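Local coordinates for L-ornithine 5-monooxygenase (Pseudomonas aeruginosa, PDB 3S5W), which hydroxylates the side-chain nitrogen of L-ornithine with FAD, NADPH and oxygen, the first step toward the hydroxamate groups of the siderophore pyoverdin, at residues 55-59 with 443-447. Numbering follows the deposited sequence.
Sequences AQGAL and LYQHL. With PO4 (phosphate ion), chain G.
Leu443 CD2 meets Leu59 CD1 at 4.0 Å, and the Leu443 side chain also packs on Leu33 of strand 30-36. Tyr444 comes next and buries the largest share of the contact. Its ring lies between two side chains: Leu59, with CG anti to its carbonyl carbon (chi1 -66°), lays CD1 over one face in a CH-pi contact, 4.0 Å from the centroid, while Gln56 crosses the opposite face, its amide plane turned 32° from the ring and NE2 3.6 Å from Tyr444 CB. The other end of that amide, OE1, is held by Arg52. At the ring edge, Tyr444 OH donates to Gly57 O (2.7 Å). A water donates to the same hydroxyl and accepts from Leu59 N, so the phenol tip is tied twice to the turn. His446 makes no contact with 55-59; its ND1 gives a nearly straight bond (2.7 Å, 173°) to O1 of a phosphate ion, probably from the crystallisation liquor and also bound by Arg401. Leu447 CD1 lies 3.9 Å from Leu59 CD1. Gly57, the first residue after helix 40-56, takes a positive phi and turns the chain toward strand 61-65: the C-terminal helix 432-447 thus packs on a beta-alpha-beta crossover of the FAD-binding Rossmann-like domain.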
loop_
_atom_site.group_PDB
_atom_site.type_symbol
_atom_site.label_atom_id
_atom_site.label_comp_id
_atom_site.label_asym_id
_atom_site.label_seq_id
_atom_site.Cartn_x
_atom_site.Cartn_y
_atom_site.Cartn_z
ATOM N N ALA A 55 15.247 25.714 11.723
ATOM C CA ALA A 55 16.119 25.551 12.878
ATOM C C ALA A 55 17.409 24.778 12.601
ATOM O O ALA A 55 18.409 25.020 13.269
ATOM C CB ALA A 55 15.370 24.932 14.040
ATOM N N GLN A 56 17.394 23.848 11.642
ATOM C CA GLN A 56 18.545 22.952 11.415
ATOM C C GLN A 56 19.192 23.050 10.023
ATOM O O GLN A 56 20.129 22.312 9.737
ATOM C CB GLN A 56 18.166 21.494 11.716
ATOM C CG GLN A 56 17.619 21.256 13.107
ATOM C CD GLN A 56 17.052 19.853 13.308
ATOM O OE1 GLN A 56 15.827 19.663 13.307
ATOM N NE2 GLN A 56 17.924 18.874 13.485
ATOM N N GLY A 57 18.702 23.948 9.174
ATOM C CA GLY A 57 19.207 24.136 7.806
ATOM C C GLY A 57 18.495 23.291 6.757
ATOM O O GLY A 57 18.251 22.110 6.980
ATOM N N ALA A 58 18.149 23.888 5.621
ATOM C CA ALA A 58 17.502 23.157 4.527
ATOM C C ALA A 58 18.470 22.130 3.956
ATOM O O ALA A 58 19.656 22.428 3.790
ATOM C CB ALA A 58 17.044 24.104 3.443
ATOM N N LEU A 59 17.985 20.922 3.681
ATOM C CA LEU A 59 18.808 19.885 3.038
ATOM C C LEU A 59 18.555 19.859 1.541
ATOM O O LEU A 59 17.568 20.421 1.069
ATOM C CB LEU A 59 18.558 18.498 3.649
ATOM C CG LEU A 59 18.956 18.248 5.106
ATOM C CD1 LEU A 59 18.467 16.890 5.563
ATOM C CD2 LEU A 59 20.468 18.373 5.345
ATOM N N LEU A 443 18.088 11.470 10.336
ATOM C CA LEU A 443 18.828 11.906 9.153
ATOM C C LEU A 443 19.671 13.135 9.443
ATOM O O LEU A 443 20.863 13.149 9.094
ATOM C CB LEU A 443 17.892 12.166 7.971
ATOM C CG LEU A 443 18.518 12.684 6.671
ATOM C CD1 LEU A 443 19.530 11.681 6.112
ATOM C CD2 LEU A 443 17.456 12.978 5.634
ATOM N N TYR A 444 19.067 14.151 10.075
ATOM C CA TYR A 444 19.820 15.352 10.476
ATOM C C TYR A 444 20.952 14.999 11.433
ATOM O O TYR A 444 22.053 15.524 11.291
ATOM C CB TYR A 444 18.929 16.427 11.107
ATOM C CG TYR A 444 18.321 17.397 10.124
ATOM C CD1 TYR A 444 19.048 18.505 9.660
ATOM C CD2 TYR A 444 17.024 17.221 9.662
ATOM C CE1 TYR A 444 18.488 19.405 8.768
ATOM C CE2 TYR A 444 16.453 18.102 8.765
ATOM C CZ TYR A 444 17.181 19.199 8.318
ATOM O OH TYR A 444 16.599 20.072 7.435
ATOM N N GLN A 445 20.682 14.117 12.390
ATOM C CA GLN A 445 21.704 13.651 13.326
ATOM C C GLN A 445 22.863 12.963 12.588
ATOM O O GLN A 445 24.031 13.197 12.912
ATOM C CB GLN A 445 21.085 12.734 14.394
ATOM C CG GLN A 445 22.044 12.199 15.484
ATOM C CD GLN A 445 22.788 13.304 16.264
ATOM O OE1 GLN A 445 22.218 14.349 16.606
ATOM N NE2 GLN A 445 24.070 13.067 16.539
ATOM N N HIS A 446 22.542 12.132 11.596
ATOM C CA HIS A 446 23.568 11.472 10.796
ATOM C C HIS A 446 24.382 12.450 9.932
ATOM O O HIS A 446 25.606 12.322 9.843
ATOM C CB HIS A 446 22.969 10.375 9.917
ATOM C CG HIS A 446 23.911 9.876 8.864
ATOM N ND1 HIS A 446 24.885 8.937 9.123
ATOM C CD2 HIS A 446 24.043 10.200 7.554
ATOM C CE1 HIS A 446 25.572 8.699 8.019
ATOM N NE2 HIS A 446 25.081 9.452 7.052
ATOM N N LEU A 447 23.702 13.398 9.296
ATOM C CA LEU A 447 24.343 14.367 8.402
ATOM C C LEU A 447 25.088 15.512 9.117
ATOM O O LEU A 447 25.887 16.206 8.486
ATOM C CB LEU A 447 23.337 14.924 7.391
ATOM C CG LEU A 447 22.740 13.955 6.353
ATOM C CD1 LEU A 447 21.667 14.648 5.523
ATOM C CD2 LEU A 447 23.809 13.361 5.440
HETATM P P PO4 G . 26.530 7.103 11.670
HETATM O O1 PO4 G . 25.268 7.948 11.629
HETATM O O2 PO4 G . 26.914 6.699 10.258
HETATM O O3 PO4 G . 27.635 7.915 12.301
HETATM O O4 PO4 G . 26.310 5.858 12.504
HETATM O O HOH W 1 15.489 20.026 4.675
#